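PDB 3VXJ: DyP from Bjerkandera adusta, which is a heme b peroxidase that decolorizes dyes, probably by using hydrogen peroxide to oxidize them and phenols such as the bound 2,6-dimethoxyphenol. Local coordinates for residues Pro269-Pro274 / Tyr293-Thr298; Cys303-His308 / Phe382-Thr387; Val309-Pro314 / Ala378-Ser383. All coordinates share one frame; numbering follows the deposited sequence.

Contact 1 (Pro269-Pro274 / Tyr293-Thr298). With 3DM (2,6-dimethoxyphenol), chain E.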
loop_
_atom_site.group_PDB
_atom_site.type_symbol
_atom_site.label_atom_id
_atom_site.label_comp_id
_atom_site.label_asym_id
_atom_site.label_seq_id
_atom_site.Cartn_x
_atom_site.Cartn_y
_atom_site.Cartn_z
ATOM N N PRO A 269 -3.384 -7.294 -16.828
ATOM C CA PRO A 269 -1.960 -7.552 -16.635
ATOM C C PRO A 269 -1.267 -7.783 -17.979
ATOM O O PRO A 269 -1.790 -8.499 -18.837
ATOM C CB PRO A 269 -1.950 -8.824 -15.788
ATOM C CG PRO A 269 -3.226 -9.521 -16.134
ATOM C CD PRO A 269 -4.221 -8.447 -16.437
ATOM N N ILE A 270 -0.098 -7.176 -18.166
ATOM C CA ILE A 270 0.593 -7.297 -19.443
ATOM C C ILE A 270 1.073 -8.726 -19.744
ATOM O O ILE A 270 1.197 -9.104 -20.904
ATOM C CB ILE A 270 1.732 -6.243 -19.625
ATOM C CG1 ILE A 270 2.941 -6.530 -18.721
ATOM C CG2 ILE A 270 1.177 -4.800 -19.456
ATOM C CD1 ILE A 270 4.056 -5.484 -18.859
ATOM N N ASP A 271 1.254 -9.545 -18.707
ATOM C CA ASP A 271 1.620 -10.942 -18.937
ATOM C C ASP A 271 0.519 -11.663 -19.734
ATOM O O ASP A 271 0.812 -12.542 -20.538
ATOM C CB ASP A 271 1.893 -11.658 -17.611
ATOM C CG ASP A 271 2.600 -12.978 -17.793
ATOM O OD1 ASP A 271 3.349 -13.124 -18.791
ATOM O OD2 ASP A 271 2.412 -13.857 -16.928
ATOM N N LEU A 272 -0.740 -11.269 -19.530
ATOM C CA LEU A 272 -1.869 -11.816 -20.310
ATOM C C LEU A 272 -2.222 -11.005 -21.559
ATOM O O LEU A 272 -2.728 -11.563 -22.537
ATOM C CB LEU A 272 -3.118 -11.954 -19.437
ATOM C CG LEU A 272 -2.998 -12.869 -18.217
ATOM C CD1 LEU A 272 -4.321 -12.893 -17.450
ATOM C CD2 LEU A 272 -2.581 -14.277 -18.630
ATOM N N ALA A 273 -1.968 -9.700 -21.506
ATOM C CA ALA A 273 -2.296 -8.765 -22.582
ATOM C C ALA A 273 -1.021 -7.996 -22.935
ATOM O O ALA A 273 -0.875 -6.817 -22.595
ATOM C CB ALA A 273 -3.389 -7.821 -22.118
ATOM N N PRO A 274 -0.077 -8.660 -23.624
ATOM C CA PRO A 274 1.260 -8.085 -23.751
ATOM C C PRO A 274 1.443 -6.985 -24.796
ATOM O O PRO A 274 2.470 -6.309 -24.753
ATOM C CB PRO A 274 2.134 -9.301 -24.077
ATOM C CG PRO A 274 1.223 -10.254 -24.741
ATOM C CD PRO A 274 -0.124 -10.062 -24.090
ATOM N N TYR A 293 3.976 -15.286 -14.470
ATOM C CA TYR A 293 5.239 -15.070 -15.204
ATOM C C TYR A 293 5.898 -16.355 -15.713
ATOM O O TYR A 293 6.974 -16.286 -16.301
ATOM C CB TYR A 293 6.259 -14.183 -14.432
ATOM C CG TYR A 293 5.642 -12.935 -13.853
ATOM C CD1 TYR A 293 5.063 -11.982 -14.687
ATOM C CD2 TYR A 293 5.614 -12.713 -12.469
ATOM C CE1 TYR A 293 4.467 -10.851 -14.168
ATOM C CE2 TYR A 293 5.019 -11.574 -11.937
ATOM C CZ TYR A 293 4.447 -10.649 -12.802
ATOM O OH TYR A 293 3.828 -9.515 -12.325
ATOM N N SER A 294 5.257 -17.517 -15.531
ATOM C CA SER A 294 5.856 -18.783 -15.992
ATOM C C SER A 294 6.036 -18.828 -17.507
ATOM O O SER A 294 6.851 -19.600 -18.012
ATOM C CB SER A 294 5.069 -20.004 -15.516
ATOM O OG SER A 294 3.795 -20.044 -16.108
ATOM N N ASP A 295 5.298 -17.980 -18.223
ATOM C CA ASP A 295 5.441 -17.856 -19.673
ATOM C C ASP A 295 6.479 -16.807 -20.111
ATOM O O ASP A 295 6.586 -16.505 -21.302
ATOM C CB ASP A 295 4.078 -17.537 -20.307
ATOM C CG ASP A 295 3.533 -16.160 -19.907
ATOM O OD1 ASP A 295 4.185 -15.458 -19.107
ATOM O OD2 ASP A 295 2.444 -15.786 -20.406
ATOM N N THR A 296 7.201 -16.228 -19.151
ATOM C CA THR A 296 8.139 -15.148 -19.443
ATOM C C THR A 296 9.271 -15.083 -18.402
ATOM O O THR A 296 9.761 -14.008 -18.045
ATOM C CB THR A 296 7.390 -13.774 -19.628
ATOM O OG1 THR A 296 8.286 -12.777 -20.142
ATOM C CG2 THR A 296 6.736 -13.290 -18.329
ATOM N N LEU A 297 9.683 -16.248 -17.909
ATOM C CA LEU A 297 10.741 -16.287 -16.900
ATOM C C LEU A 297 12.109 -15.892 -17.453
ATOM O O LEU A 297 12.937 -15.366 -16.716
ATOM C CB LEU A 297 10.839 -17.672 -16.244
ATOM C CG LEU A 297 9.631 -18.198 -15.470
ATOM C CD1 LEU A 297 9.794 -19.682 -15.178
ATOM C CD2 LEU A 297 9.423 -17.418 -14.167
ATOM N N THR A 298 12.351 -16.149 -18.736
ATOM C CA THR A 298 13.687 -15.961 -19.291
ATOM C C THR A 298 13.712 -15.028 -20.505
ATOM O O THR A 298 14.635 -15.075 -21.312
ATOM C CB THR A 298 14.388 -17.321 -19.586
ATOM O OG1 THR A 298 13.557 -18.132 -20.416
ATOM C CG2 THR A 298 14.677 -18.077 -18.289
HETATM O O1 3DM E . 17.957 -17.230 -17.385
HETATM C C1 3DM E . 19.002 -17.175 -18.255
HETATM C C2 3DM E . 18.850 -17.689 -19.544
HETATM O O2 3DM E . 17.639 -18.227 -19.877
HETATM C C7 3DM E . 17.568 -18.879 -21.159
HETATM C C3 3DM E . 19.923 -17.629 -20.443
HETATM C C4 3DM E . 21.138 -17.063 -20.048
HETATM C C5 3DM E . 21.285 -16.554 -18.755
HETATM C C6 3DM E . 20.215 -16.612 -17.854
HETATM O O3 3DM E . 20.303 -16.116 -16.579
HETATM C C8 3DM E . 21.637 -15.989 -16.042
#
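Asp-271 reaches across to a type I beta turn, Tyr-293 to Thr-296, and meets it through its carboxylate. The contact joins two loops that come before and after helix 279-282 in the chain, in the C-terminal part of the DyP-type peroxidase fold. The hydrogen bonding comes first. Tyr-293 N donates to Asp-271 OD2 over 3.2 Å, bent to 139° at the hydrogen. It approaches from above the carboxylate plane. CG of Asp-271 lies anti to its own N (chi1 -166°), and this extends the carboxylate toward the turn.

Next is a pairing of two acids. Asp-271 OD1 lies 2.5 Å from Asp-295 OD1, and the two carboxylates stand nearly perpendicular, 83° apart. At this separation one of the two acids probably holds a proton. Arg-302 also stands by the pair: it forms a salt bridge with Asp-295 OD2 and a hydrogen bond with Asp-271 O, so it would offset any remaining negative charge. Replacing Asp-271 by an alanine would probably leave Tyr-293 N without this acceptor and Asp-295 OD1 without its close oxygen partner.

Van der Waals contacts add little area. Tyr-293 points its ring toward helix 308-312, where it packs on Val-309 and Arg-310. At the far end of 293-298, Thr-298 touches a bound dimethoxyphenol. On the Asp-271 side, the methyl CG2 of Thr-296 sits 3.4 Å from Asp-271 OD1.

Contact 2 (Cys303-His308 / Phe382-Thr387). With HEM (protoporphyrin IX containing Fe), chain B; 3DM (2,6-dimethoxyphenol), chain E.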
loop_
_atom_site.group_PDB
_atom_site.type_symbol
_atom_site.label_atom_id
_atom_site.label_comp_id
_atom_site.label_asym_id
_atom_site.label_seq_id
_atom_site.Cartn_x
_atom_site.Cartn_y
_atom_site.Cartn_z
ATOM N N CYS A 303 6.598 -9.274 -20.323
ATOM C CA CYS A 303 6.667 -8.384 -19.152
ATOM C C CYS A 303 8.123 -8.122 -18.799
ATOM O O CYS A 303 8.899 -9.075 -18.698
ATOM C CB CYS A 303 5.964 -9.028 -17.944
ATOM S SG CYS A 303 5.780 -7.940 -16.513
ATOM N N PRO A 304 8.505 -6.840 -18.576
ATOM C CA PRO A 304 9.871 -6.615 -18.071
ATOM C C PRO A 304 10.117 -7.301 -16.731
ATOM O O PRO A 304 9.180 -7.492 -15.944
ATOM C CB PRO A 304 9.948 -5.088 -17.903
ATOM C CG PRO A 304 8.834 -4.544 -18.790
ATOM C CD PRO A 304 7.746 -5.575 -18.685
ATOM N N PHE A 305 11.369 -7.651 -16.469
ATOM C CA PHE A 305 11.722 -8.246 -15.182
ATOM C C PHE A 305 11.508 -7.270 -14.028
ATOM O O PHE A 305 11.216 -7.696 -12.908
ATOM C CB PHE A 305 13.173 -8.733 -15.163
ATOM C CG PHE A 305 13.491 -9.778 -16.201
ATOM C CD1 PHE A 305 12.658 -10.880 -16.399
ATOM C CD2 PHE A 305 14.666 -9.685 -16.953
ATOM C CE1 PHE A 305 12.969 -11.851 -17.356
ATOM C CE2 PHE A 305 14.973 -10.644 -17.912
ATOM C CZ PHE A 305 14.128 -11.729 -18.104
ATOM N N GLY A 306 11.638 -5.972 -14.310
ATOM C CA GLY A 306 11.615 -4.919 -13.292
ATOM C C GLY A 306 10.335 -4.093 -13.181
ATOM O O GLY A 306 10.329 -3.080 -12.480
ATOM N N ALA A 307 9.250 -4.525 -13.835
ATOM C CA ALA A 307 7.942 -3.877 -13.704
ATOM C C ALA A 307 7.467 -3.882 -12.241
ATOM O O ALA A 307 7.738 -4.829 -11.493
ATOM C CB ALA A 307 6.930 -4.570 -14.596
ATOM N N HIS A 308 6.734 -2.834 -11.855
ATOM C CA HIS A 308 6.290 -2.664 -10.477
ATOM C C HIS A 308 5.703 -3.925 -9.860
ATOM O O HIS A 308 6.167 -4.361 -8.807
ATOM C CB HIS A 308 5.290 -1.504 -10.383
ATOM C CG HIS A 308 4.808 -1.225 -8.990
ATOM N ND1 HIS A 308 5.621 -0.683 -8.016
ATOM C CD2 HIS A 308 3.596 -1.406 -8.411
ATOM C CE1 HIS A 308 4.937 -0.553 -6.894
ATOM N NE2 HIS A 308 3.697 -0.971 -7.109
ATOM N N PHE A 382 16.391 -12.805 -9.647
ATOM C CA PHE A 382 17.681 -13.439 -9.870
ATOM C C PHE A 382 17.642 -14.357 -11.087
ATOM O O PHE A 382 16.559 -14.717 -11.576
ATOM C CB PHE A 382 18.113 -14.219 -8.617
ATOM C CG PHE A 382 17.023 -15.068 -8.023
ATOM C CD1 PHE A 382 16.725 -16.322 -8.552
ATOM C CD2 PHE A 382 16.289 -14.611 -6.931
ATOM C CE1 PHE A 382 15.711 -17.103 -8.009
ATOM C CE2 PHE A 382 15.271 -15.387 -6.377
ATOM C CZ PHE A 382 14.983 -16.636 -6.918
ATOM N N SER A 383 18.830 -14.711 -11.577
ATOM C CA SER A 383 19.013 -15.693 -12.656
ATOM C C SER A 383 18.357 -15.310 -13.989
ATOM O O SER A 383 17.875 -16.180 -14.725
ATOM C CB SER A 383 18.541 -17.082 -12.202
ATOM O OG SER A 383 19.183 -17.474 -10.998
ATOM N N LYS A 384 18.342 -14.010 -14.291
ATOM C CA LYS A 384 17.771 -13.512 -15.546
ATOM C C LYS A 384 18.866 -13.202 -16.569
ATOM O O LYS A 384 19.991 -12.861 -16.184
ATOM C CB LYS A 384 16.914 -12.266 -15.295
ATOM C CG LYS A 384 15.730 -12.463 -14.351
ATOM C CD LYS A 384 14.925 -13.708 -14.663
ATOM C CE LYS A 384 13.659 -13.725 -13.845
ATOM N NZ LYS A 384 12.906 -14.999 -13.957
ATOM N N PRO A 385 18.550 -13.333 -17.875
ATOM C CA PRO A 385 19.565 -13.096 -18.912
ATOM C C PRO A 385 19.924 -11.615 -19.126
ATOM O O PRO A 385 20.931 -11.321 -19.775
ATOM C CB PRO A 385 18.914 -13.679 -20.172
ATOM C CG PRO A 385 17.450 -13.558 -19.923
ATOM C CD PRO A 385 17.305 -13.870 -18.459
ATOM N N ILE A 386 19.092 -10.713 -18.605
ATOM C CA ILE A 386 19.330 -9.267 -18.668
ATOM C C ILE A 386 19.109 -8.727 -17.259
ATOM O O ILE A 386 18.122 -9.079 -16.620
ATOM C CB ILE A 386 18.368 -8.543 -19.675
ATOM C CG1 ILE A 386 18.575 -9.090 -21.093
ATOM C CG2 ILE A 386 18.585 -7.019 -19.647
ATOM C CD1 ILE A 386 17.652 -8.491 -22.139
ATOM N N THR A 387 20.023 -7.893 -16.771
ATOM C CA THR A 387 19.858 -7.233 -15.474
ATOM C C THR A 387 18.497 -6.548 -15.388
ATOM O O THR A 387 18.173 -5.719 -16.238
ATOM C CB THR A 387 20.953 -6.174 -15.265
ATOM O OG1 THR A 387 22.227 -6.821 -15.303
ATOM C CG2 THR A 387 20.789 -5.455 -13.915
HETATM C CHA HEM B . 0.364 -3.345 -7.076
HETATM C CHB HEM B . 0.543 1.436 -7.768
HETATM C CHC HEM B . 3.720 1.887 -4.149
HETATM C CHD HEM B . 3.534 -2.888 -3.413
HETATM C C1A HEM B . 0.163 -2.098 -7.600
HETATM C C2A HEM B . -0.659 -1.794 -8.750
HETATM C C3A HEM B . -0.597 -0.464 -8.944
HETATM C C4A HEM B . 0.235 0.102 -7.907
HETATM C CMA HEM B . -1.302 0.356 -10.042
HETATM C CAA HEM B . -1.390 -2.847 -9.612
HETATM C CBA HEM B . -2.801 -3.210 -9.143
HETATM C CGA HEM B . -2.835 -4.056 -7.892
HETATM O O1A HEM B . -2.466 -5.250 -7.926
HETATM O O2A HEM B . -3.278 -3.524 -6.837
HETATM C C1B HEM B . 1.407 1.984 -6.840
HETATM C C2B HEM B . 1.728 3.389 -6.710
HETATM C C3B HEM B . 2.609 3.515 -5.700
HETATM C C4B HEM B . 2.849 2.191 -5.166
HETATM C CMB HEM B . 1.146 4.496 -7.616
HETATM C CAB HEM B . 3.252 4.801 -5.139
HETATM C CBB HEM B . 2.683 6.000 -5.280
HETATM C C1C HEM B . 3.978 0.627 -3.670
HETATM C C2C HEM B . 4.943 0.295 -2.639
HETATM C C3C HEM B . 4.903 -1.033 -2.445
HETATM C C4C HEM B . 3.905 -1.568 -3.345
HETATM C CMC HEM B . 5.825 1.329 -1.914
HETATM C CAC HEM B . 5.721 -1.900 -1.452
HETATM C CBC HEM B . 7.005 -1.636 -1.176
HETATM C C1D HEM B . 2.619 -3.422 -4.283
HETATM C C2D HEM B . 2.187 -4.798 -4.241
HETATM C C3D HEM B . 1.222 -4.941 -5.376
HETATM C C4D HEM B . 1.149 -3.642 -5.995
HETATM C CMD HEM B . 2.604 -5.926 -3.284
HETATM C CAD HEM B . 0.509 -6.248 -5.756
HETATM C CBD HEM B . 1.485 -7.073 -6.589
HETATM C CGD HEM B . 0.896 -8.403 -6.976
HETATM O O1D HEM B . 0.931 -8.727 -8.194
HETATM O O2D HEM B . 0.402 -9.138 -6.091
HETATM N NA HEM B . 0.705 -0.927 -7.132
HETATM N NB HEM B . 2.136 1.266 -5.901
HETATM N NC HEM B . 3.394 -0.541 -4.100
HETATM N ND HEM B . 1.963 -2.752 -5.313
HETATM FE FE HEM B . 2.106 -0.740 -5.655
HETATM O O1 3DM E . 17.957 -17.230 -17.385
HETATM C C1 3DM E . 19.002 -17.175 -18.255
HETATM C C2 3DM E . 18.850 -17.689 -19.544
HETATM O O2 3DM E . 17.639 -18.227 -19.877
HETATM C C7 3DM E . 17.568 -18.879 -21.159
HETATM C C3 3DM E . 19.923 -17.629 -20.443
HETATM C C4 3DM E . 21.138 -17.063 -20.048
HETATM C C5 3DM E . 21.285 -16.554 -18.755
HETATM C C6 3DM E . 20.215 -16.612 -17.854
HETATM O O3 3DM E . 20.303 -16.116 -16.579
HETATM C C8 3DM E . 21.637 -15.989 -16.042
HETATM O O HOH W 1 0.540 -0.516 -4.444
#
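The surface site for one 2,6-dimethoxyphenol is backed by Phe-305, whose ring lies against Lys-384 and Pro-385 of that site. The aliphatic chain of Lys-384 runs over one face of the ring. Its CG is 3.8 Å from the ring centroid and only 5° off the normal, a CH-pi contact. The chain bends at chi2 (-46°), so CB, CG, CD and CE all stay close to the ring. CB is nearest, 3.6 Å from Phe-305 CE2. The charged end continues past the ring to a salt bridge with Asp-317 and a hydrogen bond to Leu-297 O.

Pro-385 crosses the Phe-305 side chain at about a right angle, with its CD 3.8 Å from Phe-305 CZ. The carbonyl O of Ile-386 lies 3.5 Å from Phe-305 CD2.

Phe-305 belongs to a type I beta turn, Pro-304 to Ala-307, that leads into the proximal heme helix of the DyP-type peroxidase fold. Ala-307 is its N-cap. His-308 follows as the axial ligand, with NE2 2.2 Å from the heme iron. Its ND1 is hydrogen-bonded to Glu-391, which would fix the rotation of the imidazole. A water binds the iron as well.

The phenol hydroxyl O1 of the bound dimethoxyphenol donates to Ser-383 O over 2.9 Å. Pro-385 CD packs 3.6 Å from the same O1.

Contact 3 (Val309-Pro314 / Ala378-Ser383). With HEM (protoporphyrin IX containing Fe), chain B; 3DM (2,6-dimethoxyphenol), chain E; 3DM (2,6-dimethoxyphenol), chain D.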
loop_
_atom_site.group_PDB
_atom_site.type_symbol
_atom_site.label_atom_id
_atom_site.label_comp_id
_atom_site.label_asym_id
_atom_site.label_seq_id
_atom_site.Cartn_x
_atom_site.Cartn_y
_atom_site.Cartn_z
ATOM N N VAL A 309 4.673 -4.498 -10.484
ATOM C CA VAL A 309 3.982 -5.621 -9.841
ATOM C C VAL A 309 4.844 -6.876 -9.790
ATOM O O VAL A 309 4.708 -7.685 -8.864
ATOM C CB VAL A 309 2.587 -5.913 -10.457
ATOM C CG1 VAL A 309 1.668 -4.702 -10.295
ATOM C CG2 VAL A 309 2.682 -6.333 -11.908
ATOM N N ARG A 310 5.740 -7.023 -10.760
ATOM C CA ARG A 310 6.647 -8.173 -10.794
ATOM C C ARG A 310 7.740 -8.079 -9.727
ATOM O O ARG A 310 8.126 -9.085 -9.142
ATOM C CB ARG A 310 7.256 -8.335 -12.186
ATOM C CG ARG A 310 8.076 -9.598 -12.369
ATOM C CD ARG A 310 8.320 -9.821 -13.844
ATOM N NE ARG A 310 9.014 -11.084 -14.077
ATOM C CZ ARG A 310 9.264 -11.600 -15.279
ATOM N NH1 ARG A 310 8.929 -10.930 -16.386
ATOM N NH2 ARG A 310 9.869 -12.780 -15.374
ATOM N N LYS A 311 8.208 -6.865 -9.460
ATOM C CA LYS A 311 9.148 -6.616 -8.368
ATOM C C LYS A 311 8.529 -6.818 -6.992
ATOM O O LYS A 311 9.154 -7.382 -6.096
ATOM C CB LYS A 311 9.707 -5.207 -8.472
ATOM C CG LYS A 311 10.721 -5.034 -9.600
ATOM C CD LYS A 311 12.116 -5.543 -9.224
ATOM C CE LYS A 311 13.194 -4.618 -9.755
ATOM N NZ LYS A 311 14.528 -4.924 -9.160
ATOM N N THR A 312 7.291 -6.372 -6.816
ATOM C CA THR A 312 6.678 -6.414 -5.488
ATOM C C THR A 312 6.009 -7.754 -5.197
ATOM O O THR A 312 5.859 -8.119 -4.034
ATOM C CB THR A 312 5.697 -5.263 -5.260
ATOM O OG1 THR A 312 4.625 -5.377 -6.212
ATOM C CG2 THR A 312 6.397 -3.896 -5.394
ATOM N N ASN A 313 5.638 -8.482 -6.252
ATOM C CA ASN A 313 5.221 -9.872 -6.140
ATOM C C ASN A 313 5.772 -10.681 -7.308
ATOM O O ASN A 313 5.158 -10.742 -8.378
ATOM C CB ASN A 313 3.700 -10.011 -6.073
ATOM C CG ASN A 313 3.253 -11.467 -6.002
ATOM O OD1 ASN A 313 4.074 -12.386 -5.843
ATOM N ND2 ASN A 313 1.945 -11.688 -6.148
ATOM N N PRO A 314 6.942 -11.308 -7.105
ATOM C CA PRO A 314 7.640 -11.986 -8.190
ATOM C C PRO A 314 6.982 -13.266 -8.698
ATOM O O PRO A 314 7.401 -13.763 -9.735
ATOM C CB PRO A 314 9.017 -12.299 -7.586
ATOM C CG PRO A 314 9.165 -11.325 -6.456
ATOM C CD PRO A 314 7.790 -11.168 -5.910
ATOM N N ALA A 378 18.889 -3.960 -8.293
ATOM C CA ALA A 378 19.013 -4.089 -9.742
ATOM C C ALA A 378 19.148 -5.537 -10.186
ATOM O O ALA A 378 18.822 -5.876 -11.319
ATOM C CB ALA A 378 20.194 -3.279 -10.257
ATOM N N ASN A 379 19.631 -6.386 -9.286
ATOM C CA ASN A 379 19.886 -7.779 -9.614
ATOM C C ASN A 379 18.790 -8.741 -9.213
ATOM O O ASN A 379 18.984 -9.960 -9.212
ATOM C CB ASN A 379 21.244 -8.165 -9.049
ATOM C CG ASN A 379 22.359 -7.421 -9.749
ATOM O OD1 ASN A 379 22.461 -7.467 -10.973
ATOM N ND2 ASN A 379 23.168 -6.684 -8.986
ATOM N N PHE A 380 17.627 -8.176 -8.897
ATOM C CA PHE A 380 16.432 -8.954 -8.614
ATOM C C PHE A 380 15.327 -8.629 -9.621
ATOM O O PHE A 380 15.112 -7.460 -9.917
ATOM C CB PHE A 380 15.917 -8.724 -7.193
ATOM C CG PHE A 380 14.781 -9.622 -6.865
ATOM C CD1 PHE A 380 15.017 -10.883 -6.328
ATOM C CD2 PHE A 380 13.480 -9.269 -7.206
ATOM C CE1 PHE A 380 13.978 -11.758 -6.114
ATOM C CE2 PHE A 380 12.444 -10.136 -6.993
ATOM C CZ PHE A 380 12.687 -11.383 -6.433
ATOM N N PRO A 381 14.608 -9.649 -10.138
ATOM C CA PRO A 381 14.699 -11.089 -9.843
ATOM C C PRO A 381 16.024 -11.706 -10.291
ATOM O O PRO A 381 16.679 -11.197 -11.200
ATOM C CB PRO A 381 13.517 -11.691 -10.619
ATOM C CG PRO A 381 13.252 -10.713 -11.702
ATOM C CD PRO A 381 13.491 -9.373 -11.063
ATOM N N PHE A 382 16.391 -12.805 -9.647
ATOM C CA PHE A 382 17.681 -13.439 -9.870
ATOM C C PHE A 382 17.642 -14.357 -11.087
ATOM O O PHE A 382 16.559 -14.717 -11.576
ATOM C CB PHE A 382 18.113 -14.219 -8.617
ATOM C CG PHE A 382 17.023 -15.068 -8.023
ATOM C CD1 PHE A 382 16.725 -16.322 -8.552
ATOM C CD2 PHE A 382 16.289 -14.611 -6.931
ATOM C CE1 PHE A 382 15.711 -17.103 -8.009
ATOM C CE2 PHE A 382 15.271 -15.387 -6.377
ATOM C CZ PHE A 382 14.983 -16.636 -6.918
ATOM N N SER A 383 18.830 -14.711 -11.577
ATOM C CA SER A 383 19.013 -15.693 -12.656
ATOM C C SER A 383 18.357 -15.310 -13.989
ATOM O O SER A 383 17.875 -16.180 -14.725
ATOM C CB SER A 383 18.541 -17.082 -12.202
ATOM O OG SER A 383 19.183 -17.474 -10.998
HETATM C CHA HEM B . 0.364 -3.345 -7.076
HETATM C CHB HEM B . 0.543 1.436 -7.768
HETATM C CHC HEM B . 3.720 1.887 -4.149
HETATM C CHD HEM B . 3.534 -2.888 -3.413
HETATM C C1A HEM B . 0.163 -2.098 -7.600
HETATM C C2A HEM B . -0.659 -1.794 -8.750
HETATM C C3A HEM B . -0.597 -0.464 -8.944
HETATM C C4A HEM B . 0.235 0.102 -7.907
HETATM C CMA HEM B . -1.302 0.356 -10.042
HETATM C CAA HEM B . -1.390 -2.847 -9.612
HETATM C CBA HEM B . -2.801 -3.210 -9.143
HETATM C CGA HEM B . -2.835 -4.056 -7.892
HETATM O O1A HEM B . -2.466 -5.250 -7.926
HETATM O O2A HEM B . -3.278 -3.524 -6.837
HETATM C C1B HEM B . 1.407 1.984 -6.840
HETATM C C2B HEM B . 1.728 3.389 -6.710
HETATM C C3B HEM B . 2.609 3.515 -5.700
HETATM C C4B HEM B . 2.849 2.191 -5.166
HETATM C CMB HEM B . 1.146 4.496 -7.616
HETATM C CAB HEM B . 3.252 4.801 -5.139
HETATM C CBB HEM B . 2.683 6.000 -5.280
HETATM C C1C HEM B . 3.978 0.627 -3.670
HETATM C C2C HEM B . 4.943 0.295 -2.639
HETATM C C3C HEM B . 4.903 -1.033 -2.445
HETATM C C4C HEM B . 3.905 -1.568 -3.345
HETATM C CMC HEM B . 5.825 1.329 -1.914
HETATM C CAC HEM B . 5.721 -1.900 -1.452
HETATM C CBC HEM B . 7.005 -1.636 -1.176
HETATM C C1D HEM B . 2.619 -3.422 -4.283
HETATM C C2D HEM B . 2.187 -4.798 -4.241
HETATM C C3D HEM B . 1.222 -4.941 -5.376
HETATM C C4D HEM B . 1.149 -3.642 -5.995
HETATM C CMD HEM B . 2.604 -5.926 -3.284
HETATM C CAD HEM B . 0.509 -6.248 -5.756
HETATM C CBD HEM B . 1.485 -7.073 -6.589
HETATM C CGD HEM B . 0.896 -8.403 -6.976
HETATM O O1D HEM B . 0.931 -8.727 -8.194
HETATM O O2D HEM B . 0.402 -9.138 -6.091
HETATM N NA HEM B . 0.705 -0.927 -7.132
HETATM N NB HEM B . 2.136 1.266 -5.901
HETATM N NC HEM B . 3.394 -0.541 -4.100
HETATM N ND HEM B . 1.963 -2.752 -5.313
HETATM FE FE HEM B . 2.106 -0.740 -5.655
HETATM O O1 3DM E . 17.957 -17.230 -17.385
HETATM C C1 3DM E . 19.002 -17.175 -18.255
HETATM C C2 3DM E . 18.850 -17.689 -19.544
HETATM O O2 3DM E . 17.639 -18.227 -19.877
HETATM C C7 3DM E . 17.568 -18.879 -21.159
HETATM C C3 3DM E . 19.923 -17.629 -20.443
HETATM C C4 3DM E . 21.138 -17.063 -20.048
HETATM C C5 3DM E . 21.285 -16.554 -18.755
HETATM C C6 3DM E . 20.215 -16.612 -17.854
HETATM O O3 3DM E . 20.303 -16.116 -16.579
HETATM C C8 3DM E . 21.637 -15.989 -16.042
HETATM O O1 3DM D . 1.469 -14.779 -5.888
HETATM C C1 3DM D . 2.139 -15.867 -6.406
HETATM C C2 3DM D . 3.365 -16.286 -5.877
HETATM O O2 3DM D . 3.905 -15.588 -4.827
HETATM C C7 3DM D . 5.301 -15.777 -4.547
HETATM C C3 3DM D . 3.997 -17.406 -6.436
HETATM C C4 3DM D . 3.427 -18.076 -7.523
HETATM C C5 3DM D . 2.205 -17.661 -8.042
HETATM C C6 3DM D . 1.567 -16.553 -7.484
HETATM O O3 3DM D . 0.369 -16.093 -7.954
HETATM C C8 3DM D . -0.071 -16.583 -9.248
HETATM O O HOH W 1 0.540 -0.516 -4.444
#
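Lys-311 bends at chi2 (-80°) and again at chi3, which turns its amine toward the carbonyl of Phe-380. Phe-380 has CG anti to its N (chi1 -174°), and its ring swings out to meet Pro-314. These two meetings carry the contact.

Lys-311 NZ donates to Phe-380 O over 2.7 Å. The amine is tilted 24° from the carbonyl plane. NZ is also hydrogen-bonded to the carbonyls of Trp-374 and Gly-389. Three backbone oxygens thus grip the buried ammonium group and tie the end of helix 367-375 and the loop after it to the proximal helix.

The ring of Phe-380 meets Pro-314 at its edge. Pro-314 CG lies in the ring plane, 3.5 Å from CZ and equally near CE2. Pro-381 CB sits over one face, 4.1 Å above its centre. The peptide bond before Pro-381 is cis, which folds this proline back onto the ring that precedes it. Phe-380 also stacks with Trp-374, so the ring is held on several sides.

The helix turns other residues to the heme. Thr-312 and Val-309 pack against the porphyrin. Asn-313, just past the helix end, donates hydrogen bonds from ND2 to propionate oxygen O2D of the heme at 3.0 Å and to O1 of a second dimethoxyphenol at 3.1 Å. One amide group therefore spans cofactor and ligand.

Helix 308-312 thus lies between the heme and loop 378-383, with helix 367-375 leading into that loop.

All three contacts lie in the C-terminal half of the DyP-type peroxidase fold. Contact 1 is complete before the chain reaches contact 2. Contacts 2 and 3 follow on from each other at 308/309, and both finish in the loop after helix 367-375, sharing Phe-382 and Ser-383. The centres of contacts 2 and 3 are about 6 Å apart; that of contact 1 lies about 11 Å from contact 2 and 13 Å from contact 3. Arg-310 of contact 3 joins them: its NH2 is 2.9 Å from Thr-296 O of contact 1, and its NH1 makes a weak hydrogen bond to Pro-304 O of contact 2. The three contacts therefore connect a surface ligand site with the heme's proximal side.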